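Local coordinates for lipid binding protein (Grifola frondosa, PDB 5H0Q) that binds membranes containing both sphingomyelin and cholesterol, and serves as a probe for lipid domains where the two occur together, at residues V61-Y66 against A194-V199; G70-A75 against E91-N96; E79-H84 against A115-Y120; G131-W136 against L166-N171; Q143-V148 against D161-L166. All coordinates share one frame; numbering follows the deposited sequence.

The five contacts sample two facing sheets and the helix packed against one of them, probably a beta-sandwich related to that of the actinoporins. Contact 1 pairs strands 60-68 and 193-201 in the mixed sheet and spans most of the chain, so the other four all fall between its segments. Contacts 2 and 3 share strand 73-80 of the antiparallel sheet; their centres lie about 18 Å apart. Contacts 4 and 5, with centres about 7 Å apart, set helix 160-169 against strands 126-134 and 143-150, which follow 114-121 in the same sheet. Tyr-198 of contact 1 touches contacts 4 and 5, joining the sheets, while the centres of contacts 2 and 4 are about 25 Å apart, across the chain's centre.

Contact 1 of 5, residues V61-Y66 against A194-V199; sequences VLVRVY and AYVEYV
The guanidinium of Arg-64 has Glu-197 on two sides: CB of Glu-197 lies 3.7 Å above one face, offset toward the rim, and OE2 comes to the edge, nearly in the plane. Tyr-195 is at the guanidinium edge as well, its ring turned 79° from that plane. Both groups stand on neighbouring parallel strands of the mixed sheet, in register from Val-61 with Ala-194 to Tyr-66 with Val-199, and five backbone hydrogen bonds tie them. Arg-64 reaches its partner because CG sits between the backbone N and the carbonyl carbon (chi1 64°) and the chain then runs extended. NE gives the main bond of the salt bridge, with a weak second one from NH2. Gln-48 of helix 41-55, which covers this face, takes NH1, and Lys-37 is a second cation for Glu-197. On the other face of the sheet, Val-61 meets Val-196, CB to CG2 at 3.8 Å. There Tyr-198 presents its ring edge to Val-63 and Val-65 and hydrogen-bonds through OH to Gly-131 of the facing sheet. At that edge Val-63 CG1 sits against both CD2 and CE2 of Tyr-198, 3.5 Å from each.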
# COMPACT_ATOMS: atom_id res chain seq x y z
N VAL A 61 -3.69 5.41 10.86
CA VAL A 61 -4.00 5.25 9.45
C VAL A 61 -4.59 3.87 9.28
O VAL A 61 -4.13 2.90 9.89
CB VAL A 61 -2.78 5.44 8.53
CG1 VAL A 61 -2.34 6.89 8.53
CG2 VAL A 61 -1.60 4.50 8.92
N LEU A 62 -5.61 3.78 8.45
CA LEU A 62 -6.30 2.54 8.13
C LEU A 62 -5.94 2.27 6.66
O LEU A 62 -6.50 2.89 5.76
CB LEU A 62 -7.81 2.64 8.30
CG LEU A 62 -8.48 2.84 9.67
CD1 LEU A 62 -7.75 2.14 10.78
CD2 LEU A 62 -8.60 4.32 9.96
N VAL A 63 -4.97 1.40 6.43
CA VAL A 63 -4.31 1.28 5.13
C VAL A 63 -4.89 0.11 4.37
O VAL A 63 -4.92 -1.01 4.88
CB VAL A 63 -2.80 1.09 5.27
CG1 VAL A 63 -2.17 0.97 3.88
CG2 VAL A 63 -2.18 2.23 6.04
N ARG A 64 -5.34 0.37 3.14
CA ARG A 64 -5.66 -0.71 2.20
C ARG A 64 -4.68 -0.64 1.04
O ARG A 64 -4.36 0.44 0.55
CB ARG A 64 -7.10 -0.63 1.72
CG ARG A 64 -7.52 0.58 0.89
CD ARG A 64 -8.98 0.42 0.42
NE ARG A 64 -9.38 1.47 -0.51
CZ ARG A 64 -10.03 2.58 -0.20
NH1 ARG A 64 -10.44 2.81 1.04
NH2 ARG A 64 -10.29 3.45 -1.16
N VAL A 65 -4.25 -1.81 0.57
CA VAL A 65 -3.23 -1.94 -0.47
C VAL A 65 -3.78 -2.85 -1.55
O VAL A 65 -4.18 -3.98 -1.23
CB VAL A 65 -1.93 -2.54 0.09
CG1 VAL A 65 -0.91 -2.70 -1.01
CG2 VAL A 65 -1.42 -1.74 1.26
N TYR A 66 -3.77 -2.40 -2.81
CA TYR A 66 -4.23 -3.22 -3.93
C TYR A 66 -3.05 -3.45 -4.87
O TYR A 66 -2.43 -2.49 -5.34
CB TYR A 66 -5.37 -2.57 -4.72
CG TYR A 66 -5.99 -3.49 -5.74
CD1 TYR A 66 -6.57 -4.68 -5.35
CD2 TYR A 66 -5.99 -3.16 -7.10
CE1 TYR A 66 -7.17 -5.52 -6.27
CE2 TYR A 66 -6.58 -4.00 -8.02
CZ TYR A 66 -7.15 -5.17 -7.60
OH TYR A 66 -7.76 -6.00 -8.49
N ALA A 194 -7.27 8.38 9.56
CA ALA A 194 -7.37 8.58 8.11
C ALA A 194 -7.35 7.27 7.35
O ALA A 194 -6.56 6.37 7.65
CB ALA A 194 -6.23 9.46 7.61
N TYR A 195 -8.23 7.16 6.36
CA TYR A 195 -8.14 6.06 5.40
C TYR A 195 -7.00 6.35 4.46
O TYR A 195 -6.86 7.47 3.94
CB TYR A 195 -9.44 5.91 4.61
CG TYR A 195 -10.57 5.19 5.32
CD1 TYR A 195 -11.43 4.36 4.61
CD2 TYR A 195 -10.76 5.33 6.67
CE1 TYR A 195 -12.47 3.71 5.23
CE2 TYR A 195 -11.81 4.69 7.31
CZ TYR A 195 -12.65 3.87 6.59
OH TYR A 195 -13.69 3.22 7.22
N VAL A 196 -6.19 5.32 4.20
CA VAL A 196 -5.09 5.42 3.25
C VAL A 196 -5.28 4.30 2.24
O VAL A 196 -5.64 3.18 2.63
CB VAL A 196 -3.74 5.29 3.97
CG1 VAL A 196 -2.58 5.22 2.97
CG2 VAL A 196 -3.55 6.44 4.90
N GLU A 197 -5.01 4.59 0.96
CA GLU A 197 -5.04 3.59 -0.10
C GLU A 197 -3.76 3.66 -0.91
O GLU A 197 -3.36 4.74 -1.35
CB GLU A 197 -6.22 3.77 -1.04
CG GLU A 197 -6.30 2.71 -2.18
CD GLU A 197 -7.46 2.94 -3.14
OE1 GLU A 197 -7.41 3.94 -3.87
OE2 GLU A 197 -8.41 2.13 -3.14
N TYR A 198 -3.12 2.51 -1.11
CA TYR A 198 -2.01 2.37 -2.05
C TYR A 198 -2.45 1.45 -3.18
O TYR A 198 -2.97 0.36 -2.91
CB TYR A 198 -0.80 1.76 -1.34
CG TYR A 198 -0.25 2.62 -0.24
CD1 TYR A 198 0.42 3.80 -0.52
CD2 TYR A 198 -0.47 2.28 1.09
CE1 TYR A 198 0.90 4.62 0.51
CE2 TYR A 198 0.02 3.08 2.12
CZ TYR A 198 0.68 4.24 1.83
OH TYR A 198 1.17 5.05 2.83
N VAL A 199 -2.15 1.84 -4.42
CA VAL A 199 -2.43 1.01 -5.58
C VAL A 199 -1.16 0.90 -6.39
O VAL A 199 -0.62 1.92 -6.83
CB VAL A 199 -3.53 1.59 -6.45
CG1 VAL A 199 -3.86 0.66 -7.58
CG2 VAL A 199 -4.76 1.85 -5.60

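Contact 2 of 5, residues G70-A75 against E91-N96; sequences GGPITA and EKRIGN
The extended side chain of Arg-93 crosses Pro-72 at a slant after passing the backbone of Ile-73. Its CB and CG skirt the carbonyl O of Ile-73 without bonding to it, Arg-93 CG lying 4.0 Å from Ile-73 O. Because CG is anti to the backbone N (chi1 -178°) and the chain stays straight to NE, the head arrives over the proline: NE and CZ pass CB of Pro-72, which lies over one face of the guanidinium, offset toward the rim. At the tip, NH2 comes 3.5 Å from Pro-72 CB and makes a salt bridge with Glu-6, so the apolar ring backs a charge that is neutralised from elsewhere. The backbones beneath form a short antiparallel pairing. Ile-73 and Ile-94 are its hydrogen-bonded pair, with Ile-94 N to Ile-73 O at 2.9 Å, and Ala-75 N adds a bond to Lys-92 O of 2.8 Å. Beyond the pairing, Asn-96 takes over with its side chain. Asn-96 OD1 receives Gly-70 N at 2.8 Å, but the donor stands 72° out of the carbonyl plane, so the N-H of Gly-70, in the loop before the strand, comes from above the amide; ND2 turns to the carbonyls of Ile-7 and Met-29. Both ends of the amide are thus used, which fixes its rotation. On the face opposite Arg-93, Ile-73 CG1 packs on Ile-94 CB at 3.9 Å. Strand 93-94 is an outermost strand of the antiparallel sheet, strand 73-80 lies next to it, and Tyr-120 of strand 114-121 packs against both isoleucines, with Thr-100 of strand 99-105 also touching Ile-94.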
# COMPACT_ATOMS: atom_id res chain seq x y z
N GLY A 70 0.37 -7.23 -11.95
CA GLY A 70 0.40 -8.37 -12.82
C GLY A 70 1.17 -9.55 -12.27
O GLY A 70 1.24 -10.59 -12.94
N GLY A 71 1.77 -9.42 -11.10
CA GLY A 71 2.42 -10.52 -10.42
C GLY A 71 2.41 -10.27 -8.93
O GLY A 71 1.95 -9.21 -8.46
N PRO A 72 2.88 -11.24 -8.16
CA PRO A 72 2.82 -11.10 -6.70
C PRO A 72 3.86 -10.14 -6.16
O PRO A 72 4.96 -9.99 -6.71
CB PRO A 72 3.10 -12.52 -6.20
CG PRO A 72 3.96 -13.12 -7.28
CD PRO A 72 3.43 -12.55 -8.56
N ILE A 73 3.52 -9.50 -5.04
CA ILE A 73 4.48 -8.66 -4.34
C ILE A 73 4.67 -9.23 -2.94
O ILE A 73 3.76 -9.87 -2.40
CB ILE A 73 4.04 -7.18 -4.29
CG1 ILE A 73 2.73 -7.00 -3.53
CG2 ILE A 73 3.93 -6.63 -5.72
CD1 ILE A 73 2.19 -5.58 -3.49
N THR A 74 5.87 -9.05 -2.39
CA THR A 74 6.25 -9.60 -1.10
C THR A 74 6.71 -8.47 -0.18
O THR A 74 7.52 -7.63 -0.59
CB THR A 74 7.35 -10.65 -1.27
OG1 THR A 74 6.84 -11.72 -2.06
CG2 THR A 74 7.82 -11.19 0.08
N ALA A 75 6.22 -8.46 1.06
CA ALA A 75 6.62 -7.46 2.04
C ALA A 75 8.09 -7.68 2.39
O ALA A 75 8.49 -8.78 2.78
CB ALA A 75 5.76 -7.55 3.29
N GLU A 91 0.42 -9.31 6.05
CA GLU A 91 0.54 -10.35 5.04
C GLU A 91 1.87 -10.22 4.32
O GLU A 91 2.28 -9.12 3.94
CB GLU A 91 -0.62 -10.27 4.05
CG GLU A 91 -1.95 -10.73 4.63
CD GLU A 91 -1.97 -12.21 4.93
OE1 GLU A 91 -1.25 -12.97 4.24
OE2 GLU A 91 -2.69 -12.62 5.87
N LYS A 92 2.56 -11.34 4.15
CA LYS A 92 3.88 -11.31 3.52
C LYS A 92 3.80 -11.30 2.00
O LYS A 92 4.74 -10.83 1.34
CB LYS A 92 4.70 -12.51 3.99
CG LYS A 92 5.93 -12.15 4.82
CD LYS A 92 7.06 -11.61 3.95
CE LYS A 92 8.18 -12.64 3.78
NZ LYS A 92 7.70 -13.93 3.19
N ARG A 93 2.73 -11.83 1.43
CA ARG A 93 2.63 -12.00 -0.02
C ARG A 93 1.24 -11.59 -0.46
O ARG A 93 0.24 -12.13 0.04
CB ARG A 93 2.88 -13.46 -0.42
CG ARG A 93 2.83 -13.70 -1.94
CD ARG A 93 2.74 -15.17 -2.25
NE ARG A 93 2.74 -15.45 -3.70
CZ ARG A 93 1.66 -15.44 -4.47
NH1 ARG A 93 0.48 -15.12 -3.95
NH2 ARG A 93 1.75 -15.72 -5.77
N ILE A 94 1.16 -10.65 -1.39
CA ILE A 94 -0.09 -10.17 -1.93
C ILE A 94 -0.13 -10.51 -3.42
O ILE A 94 0.71 -10.03 -4.19
CB ILE A 94 -0.26 -8.66 -1.73
CG1 ILE A 94 -0.02 -8.26 -0.26
CG2 ILE A 94 -1.64 -8.25 -2.22
CD1 ILE A 94 0.09 -6.81 -0.05
N GLY A 95 -1.06 -11.37 -3.83
CA GLY A 95 -1.16 -11.69 -5.23
C GLY A 95 -1.69 -10.54 -6.05
O GLY A 95 -2.33 -9.61 -5.55
N ASN A 96 -1.44 -10.61 -7.36
CA ASN A 96 -2.07 -9.68 -8.27
C ASN A 96 -3.58 -9.84 -8.10
O ASN A 96 -4.08 -10.96 -8.02
CB ASN A 96 -1.64 -10.01 -9.69
CG ASN A 96 -2.18 -9.07 -10.72
OD1 ASN A 96 -2.01 -7.87 -10.62
ND2 ASN A 96 -2.83 -9.62 -11.72

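Contact 3 of 5, residues E79-H84 against A115-Y120; sequences ESFRGH and AGCIVY
One carbonyl serves two consecutive residues here: Ala-115 O accepts from Phe-81 N at 2.8 Å and from Arg-82 N at 3.0 Å, both donors approaching from the same face of its plane. This is a classic beta bulge, in which Phe-81 and Arg-82 together face Ala-115 and shift the register of the antiparallel pairing by one residue. The bond from Arg-82 is the straighter at 170°, against 138° for Phe-81, and Ala-115 N returns a bond to Arg-82 O. Before the bulge the pairing is regular, with Glu-79 and Cys-117 exchanging backbone bonds in both directions. The extra residue coincides with a corner at Phe-81, where the chain changes direction. Phe-81 lies along the partner strand from Ala-115 to Cys-117: its CB packs on Ala-115 CB at 4.0 Å, and CD2 rests by the CA of Gly-116. Leu-164 and Leu-167 of helix 160-169 touch the same phenylalanine, so the helix packs on the corner too. The sulfur of Cys-117 lies oblique to the ring, 5.0 Å from its centroid, a Cys sulfur-aromatic contact; the same SG is 3.9 Å from Glu-79 CB.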
# COMPACT_ATOMS: atom_id res chain seq x y z
N GLU A 79 8.53 -0.51 8.77
CA GLU A 79 9.23 0.36 9.70
C GLU A 79 8.26 1.36 10.32
O GLU A 79 7.50 2.00 9.59
CB GLU A 79 10.38 1.08 8.98
CG GLU A 79 11.24 1.95 9.85
CD GLU A 79 12.13 1.18 10.83
OE1 GLU A 79 12.30 -0.05 10.66
OE2 GLU A 79 12.67 1.81 11.76
N SER A 80 8.29 1.47 11.65
CA SER A 80 7.58 2.51 12.39
C SER A 80 8.54 3.65 12.69
O SER A 80 9.52 3.46 13.42
CB SER A 80 7.00 2.00 13.71
OG SER A 80 6.05 0.99 13.50
N PHE A 81 8.22 4.84 12.19
CA PHE A 81 8.97 6.02 12.58
C PHE A 81 8.38 6.67 13.82
O PHE A 81 9.12 7.13 14.70
CB PHE A 81 9.02 7.02 11.43
CG PHE A 81 9.58 6.47 10.16
CD1 PHE A 81 10.88 6.00 10.11
CD2 PHE A 81 8.82 6.43 9.00
CE1 PHE A 81 11.40 5.50 8.93
CE2 PHE A 81 9.34 5.93 7.82
CZ PHE A 81 10.63 5.47 7.79
N ARG A 82 7.05 6.74 13.89
CA ARG A 82 6.33 7.17 15.09
C ARG A 82 5.13 6.25 15.21
O ARG A 82 4.43 6.04 14.22
CB ARG A 82 5.86 8.62 14.97
CG ARG A 82 6.95 9.59 14.70
CD ARG A 82 6.43 11.01 14.54
NE ARG A 82 7.53 11.89 14.18
CZ ARG A 82 7.70 12.46 12.99
NH1 ARG A 82 6.83 12.28 12.02
NH2 ARG A 82 8.75 13.22 12.77
N GLY A 83 4.91 5.69 16.39
CA GLY A 83 3.79 4.80 16.60
C GLY A 83 4.16 3.35 16.37
O GLY A 83 5.33 2.95 16.48
N HIS A 84 3.16 2.54 16.04
CA HIS A 84 3.35 1.11 15.94
C HIS A 84 2.24 0.51 15.10
O HIS A 84 1.16 1.10 14.94
CB HIS A 84 3.44 0.44 17.32
CG HIS A 84 2.17 0.50 18.12
ND1 HIS A 84 1.76 1.63 18.78
CD2 HIS A 84 1.25 -0.46 18.38
CE1 HIS A 84 0.62 1.37 19.41
NE2 HIS A 84 0.29 0.11 19.18
N ALA A 115 3.54 7.48 11.89
CA ALA A 115 4.41 7.61 10.73
C ALA A 115 5.14 6.30 10.51
O ALA A 115 5.71 5.75 11.45
CB ALA A 115 5.40 8.75 10.92
N GLY A 116 5.10 5.78 9.28
CA GLY A 116 5.72 4.50 9.03
C GLY A 116 5.72 4.19 7.56
O GLY A 116 5.33 5.01 6.73
N CYS A 117 6.14 2.97 7.23
CA CYS A 117 6.16 2.55 5.84
C CYS A 117 6.19 1.04 5.73
O CYS A 117 6.51 0.33 6.69
CB CYS A 117 7.34 3.17 5.11
SG CYS A 117 8.95 2.43 5.58
N ILE A 118 5.79 0.57 4.57
CA ILE A 118 6.00 -0.80 4.16
C ILE A 118 6.66 -0.74 2.79
O ILE A 118 6.33 0.13 1.98
CB ILE A 118 4.69 -1.62 4.10
CG1 ILE A 118 4.08 -1.70 5.50
CG2 ILE A 118 4.98 -3.04 3.61
CD1 ILE A 118 2.88 -2.61 5.60
N VAL A 119 7.60 -1.64 2.55
CA VAL A 119 8.30 -1.74 1.27
C VAL A 119 7.97 -3.11 0.71
O VAL A 119 8.24 -4.14 1.35
CB VAL A 119 9.81 -1.56 1.41
CG1 VAL A 119 10.47 -1.74 0.05
CG2 VAL A 119 10.15 -0.21 1.98
N TYR A 120 7.36 -3.13 -0.48
CA TYR A 120 7.03 -4.37 -1.16
C TYR A 120 7.98 -4.59 -2.34
O TYR A 120 8.27 -3.66 -3.09
CB TYR A 120 5.59 -4.35 -1.70
CG TYR A 120 4.51 -4.36 -0.64
CD1 TYR A 120 4.25 -5.51 0.09
CD2 TYR A 120 3.78 -3.22 -0.36
CE1 TYR A 120 3.27 -5.52 1.08
CE2 TYR A 120 2.80 -3.23 0.62
CZ TYR A 120 2.57 -4.38 1.33
OH TYR A 120 1.60 -4.35 2.29

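Contact 4 of 5, residues G131-W136 against L166-N171; sequences GWQNPW and LLDTHN
Gln-133 and Asp-168 cross at about a right angle, the amide plane standing 87° from the carboxylate plane. OD2 of Asp-168 rests against the aliphatic part of the glutamine, 3.3 Å from Gln-133 CG. The amide turns to the helix backbone: Gln-133 NE2 lies 3.2 Å from Leu-167 O in a nearly straight bond, 173° at the hydrogen. Leu-167 O lies in the amide plane of Gln-133, whereas the donor sits well above the carbonyl plane of Leu-167. With CG anti to the backbone N, the glutamine leaves strand 126-134 toward helix 160-169, and a bend at chi2 (-83°) turns the amide to the carbonyl of Leu-167. Leu-167 points back at the strand, its CB 3.7 Å from Gln-133 CB. Its two methyls divide the backbone between them, CD1 near Trp-132 O and CD2 3.8 Å from Gly-131 C. Leu-167 thus packs between helix and strand, as in ordinary helix-on-sheet packing. Asp-168 finds its charge partner in Arg-82, just past the corner at Phe-81, OD1 meeting NH2. The chemistry suggests that the glutamine supplies a donor to a carbonyl of helix 160-169, while the aspartate is probably kept ionised by the arginine.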
# COMPACT_ATOMS: atom_id res chain seq x y z
N GLY A 131 4.63 4.93 2.29
CA GLY A 131 4.77 5.56 3.58
C GLY A 131 3.63 6.51 3.90
O GLY A 131 2.98 7.07 3.01
N TRP A 132 3.43 6.71 5.19
CA TRP A 132 2.41 7.61 5.67
C TRP A 132 2.99 8.43 6.80
O TRP A 132 3.94 8.02 7.47
CB TRP A 132 1.15 6.85 6.12
CG TRP A 132 1.49 5.84 7.20
CD1 TRP A 132 1.51 6.05 8.56
CD2 TRP A 132 1.94 4.51 7.00
NE1 TRP A 132 1.91 4.90 9.21
CE2 TRP A 132 2.20 3.95 8.27
CE3 TRP A 132 2.14 3.72 5.86
CZ2 TRP A 132 2.65 2.65 8.42
CZ3 TRP A 132 2.55 2.44 6.01
CH2 TRP A 132 2.83 1.91 7.28
N GLN A 133 2.40 9.59 7.03
CA GLN A 133 2.81 10.46 8.12
C GLN A 133 1.56 11.26 8.48
O GLN A 133 1.13 12.11 7.70
CB GLN A 133 3.97 11.35 7.72
CG GLN A 133 4.57 12.19 8.86
CD GLN A 133 3.81 13.48 9.11
OE1 GLN A 133 3.20 13.66 10.17
NE2 GLN A 133 3.85 14.39 8.15
N ASN A 134 0.96 10.92 9.62
CA ASN A 134 -0.29 11.52 10.06
C ASN A 134 -0.03 12.21 11.39
O ASN A 134 0.14 11.53 12.41
CB ASN A 134 -1.39 10.46 10.19
CG ASN A 134 -2.77 11.07 10.17
OD1 ASN A 134 -2.91 12.24 9.81
ND2 ASN A 134 -3.79 10.27 10.48
N PRO A 135 0.05 13.54 11.42
CA PRO A 135 0.59 14.23 12.59
C PRO A 135 -0.42 14.43 13.71
O PRO A 135 -1.62 14.56 13.47
CB PRO A 135 1.02 15.58 12.03
CG PRO A 135 0.05 15.83 10.94
CD PRO A 135 -0.23 14.48 10.32
N TRP A 136 0.10 14.50 14.93
CA TRP A 136 -0.74 14.82 16.08
C TRP A 136 -1.13 16.28 16.06
O TRP A 136 -2.26 16.63 16.43
CB TRP A 136 -0.00 14.46 17.36
CG TRP A 136 -0.88 14.40 18.59
CD1 TRP A 136 -1.64 13.33 19.01
CD2 TRP A 136 -1.08 15.43 19.54
NE1 TRP A 136 -2.29 13.65 20.17
CE2 TRP A 136 -1.96 14.94 20.52
CE3 TRP A 136 -0.59 16.73 19.66
CZ2 TRP A 136 -2.37 15.70 21.60
CZ3 TRP A 136 -1.00 17.49 20.74
CH2 TRP A 136 -1.88 16.97 21.70
N LEU A 166 11.27 13.24 4.17
CA LEU A 166 10.36 13.39 3.04
C LEU A 166 8.91 13.32 3.50
O LEU A 166 8.06 14.08 3.00
CB LEU A 166 10.65 12.32 1.98
CG LEU A 166 11.98 12.44 1.23
CD1 LEU A 166 12.10 11.28 0.24
CD2 LEU A 166 12.08 13.80 0.53
N LEU A 167 8.62 12.44 4.45
CA LEU A 167 7.25 12.31 4.94
C LEU A 167 6.81 13.55 5.71
O LEU A 167 5.65 13.97 5.59
CB LEU A 167 7.12 11.05 5.80
CG LEU A 167 7.03 9.74 5.01
CD1 LEU A 167 7.23 8.51 5.90
CD2 LEU A 167 5.70 9.64 4.24
N ASP A 168 7.72 14.14 6.50
CA ASP A 168 7.35 15.29 7.31
C ASP A 168 7.19 16.55 6.48
O ASP A 168 6.38 17.42 6.84
CB ASP A 168 8.41 15.54 8.39
CG ASP A 168 8.37 14.51 9.50
OD1 ASP A 168 9.28 14.51 10.35
OD2 ASP A 168 7.42 13.69 9.51
N THR A 169 7.94 16.67 5.38
CA THR A 169 7.89 17.86 4.56
C THR A 169 7.03 17.69 3.33
O THR A 169 6.92 18.62 2.53
CB THR A 169 9.31 18.28 4.16
OG1 THR A 169 9.92 17.27 3.33
CG2 THR A 169 10.17 18.50 5.40
N HIS A 170 6.39 16.54 3.16
CA HIS A 170 5.47 16.34 2.06
C HIS A 170 4.34 17.36 2.14
O HIS A 170 4.00 17.86 3.23
CB HIS A 170 4.93 14.90 2.10
CG HIS A 170 4.40 14.40 0.79
ND1 HIS A 170 3.05 14.34 0.51
CD2 HIS A 170 5.03 13.92 -0.30
CE1 HIS A 170 2.88 13.85 -0.70
NE2 HIS A 170 4.07 13.58 -1.21
N ASN A 171 3.75 17.68 0.99
CA ASN A 171 2.66 18.65 0.93
C ASN A 171 1.60 18.14 -0.05
O ASN A 171 1.34 18.75 -1.09
CB ASN A 171 3.15 20.04 0.54
CG ASN A 171 2.03 21.07 0.52
OD1 ASN A 171 1.03 20.94 1.23
ND2 ASN A 171 2.19 22.10 -0.31

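Contact 5 of 5, residues Q143-V148 against D161-L166; sequences QVLVEV and DYMLHL
In the strand that sets Leu-145 and Glu-147 against Met-163 and Leu-166, one side-chain oxygen is gripped twice: Gln-143 OE1 is hydrogen-bonded by His-170 ND1 and by the backbone N of Gly-172. These bonds tie the start of strand 143-150 to the chain leaving helix 160-169, and between strand and helix proper the contact is by side-chain packing. The axes of the two segments approach to 10.1 Å at an angle of 128°, and long side chains bridge that gap. Leu-145, its CG anti to the backbone N (chi1 179°), turns CD2 to the helix. That single methyl touches both partners, Met-163 CE and Leu-166 CB, each at 4.0 Å. Met-163 crosses it at about a right angle; bends at chi2 and chi3 curl its chain so that CE, rather than the sulfur, meets the strand. The same CE lies 3.9 Å from Glu-147 OE1, the two side chains coming from opposite directions. Leu-166 touches the other carboxylate oxygen, with CD1 3.7 Å from Glu-147 OE2, and its CG also lies over one face of the Tyr-162 ring, toward the rim. Phe-129 of strand 126-134 packs on both Leu-145 and Met-163. Here the helix meets strand 143-150, outermost in the sheet within this chain, through a few methyl groups. Across this interface the carboxylate of Glu-147 meets methyl groups, and its ion pair with Arg-149 is long and weak, so the contact itself is mainly van der Waals.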
# COMPACT_ATOMS: atom_id res chain seq x y z
N GLN A 143 -0.26 13.07 5.40
CA GLN A 143 0.64 12.92 4.26
C GLN A 143 0.76 11.47 3.84
O GLN A 143 0.68 10.55 4.67
CB GLN A 143 2.05 13.47 4.56
CG GLN A 143 2.07 14.95 4.98
CD GLN A 143 1.56 15.87 3.89
OE1 GLN A 143 1.81 15.64 2.70
NE2 GLN A 143 0.86 16.92 4.29
N VAL A 144 1.03 11.26 2.54
CA VAL A 144 1.25 9.93 1.98
C VAL A 144 2.35 10.05 0.93
O VAL A 144 2.51 11.10 0.30
CB VAL A 144 -0.04 9.34 1.38
CG1 VAL A 144 -0.48 10.16 0.19
CG2 VAL A 144 0.12 7.90 1.02
N LEU A 145 3.11 8.96 0.74
CA LEU A 145 4.25 9.00 -0.17
C LEU A 145 4.51 7.62 -0.74
O LEU A 145 4.62 6.65 0.02
CB LEU A 145 5.50 9.46 0.57
CG LEU A 145 6.79 9.51 -0.25
CD1 LEU A 145 6.70 10.63 -1.24
CD2 LEU A 145 7.97 9.67 0.67
N VAL A 146 4.64 7.53 -2.06
CA VAL A 146 5.06 6.28 -2.69
C VAL A 146 6.31 6.57 -3.52
O VAL A 146 6.46 7.66 -4.08
CB VAL A 146 3.98 5.63 -3.57
CG1 VAL A 146 2.82 5.16 -2.71
CG2 VAL A 146 3.50 6.61 -4.63
N GLU A 147 7.20 5.59 -3.57
CA GLU A 147 8.36 5.63 -4.47
C GLU A 147 8.60 4.24 -5.01
O GLU A 147 8.64 3.28 -4.23
CB GLU A 147 9.62 6.12 -3.78
CG GLU A 147 9.62 7.60 -3.52
CD GLU A 147 10.94 8.13 -2.96
OE1 GLU A 147 11.87 7.33 -2.75
OE2 GLU A 147 11.00 9.35 -2.69
N VAL A 148 8.77 4.13 -6.32
CA VAL A 148 9.18 2.88 -6.96
C VAL A 148 10.66 3.03 -7.30
O VAL A 148 11.03 4.01 -7.94
CB VAL A 148 8.37 2.57 -8.22
CG1 VAL A 148 8.68 1.16 -8.72
CG2 VAL A 148 6.87 2.71 -7.98
N ASP A 161 16.12 8.12 8.29
CA ASP A 161 16.00 9.53 8.64
C ASP A 161 15.58 10.35 7.43
O ASP A 161 14.82 11.32 7.56
CB ASP A 161 17.31 10.06 9.22
CG ASP A 161 17.62 9.49 10.59
OD1 ASP A 161 16.66 9.19 11.34
OD2 ASP A 161 18.81 9.35 10.93
N TYR A 162 16.09 9.99 6.25
CA TYR A 162 15.78 10.75 5.05
C TYR A 162 14.35 10.51 4.59
O TYR A 162 13.64 11.45 4.21
CB TYR A 162 16.76 10.39 3.93
CG TYR A 162 16.48 11.13 2.64
CD1 TYR A 162 16.67 12.50 2.56
CD2 TYR A 162 16.05 10.46 1.50
CE1 TYR A 162 16.43 13.19 1.38
CE2 TYR A 162 15.80 11.14 0.32
CZ TYR A 162 15.99 12.51 0.27
OH TYR A 162 15.75 13.19 -0.90
N MET A 163 13.90 9.26 4.62
CA MET A 163 12.51 8.98 4.25
C MET A 163 11.54 9.67 5.20
O MET A 163 10.52 10.21 4.76
CB MET A 163 12.27 7.47 4.19
CG MET A 163 13.16 6.78 3.13
SD MET A 163 13.10 7.61 1.51
CE MET A 163 11.34 7.54 1.15
N LEU A 164 11.83 9.69 6.49
CA LEU A 164 10.97 10.41 7.43
C LEU A 164 10.96 11.90 7.12
O LEU A 164 9.91 12.56 7.18
CB LEU A 164 11.42 10.14 8.85
CG LEU A 164 10.60 10.77 9.98
CD1 LEU A 164 9.12 10.35 9.91
CD2 LEU A 164 11.21 10.39 11.30
N HIS A 165 12.12 12.45 6.75
CA HIS A 165 12.17 13.86 6.36
C HIS A 165 11.27 14.13 5.16
O HIS A 165 10.58 15.16 5.12
CB HIS A 165 13.61 14.26 6.02
CG HIS A 165 13.71 15.59 5.35
ND1 HIS A 165 14.23 15.75 4.08
CD2 HIS A 165 13.32 16.82 5.75
CE1 HIS A 165 14.17 17.02 3.74
NE2 HIS A 165 13.62 17.70 4.74
N LEU A 166 11.27 13.24 4.17
CA LEU A 166 10.36 13.39 3.04
C LEU A 166 8.91 13.32 3.50
O LEU A 166 8.06 14.08 3.00
CB LEU A 166 10.65 12.32 1.98
CG LEU A 166 11.98 12.44 1.23
CD1 LEU A 166 12.10 11.28 0.24
CD2 LEU A 166 12.08 13.80 0.53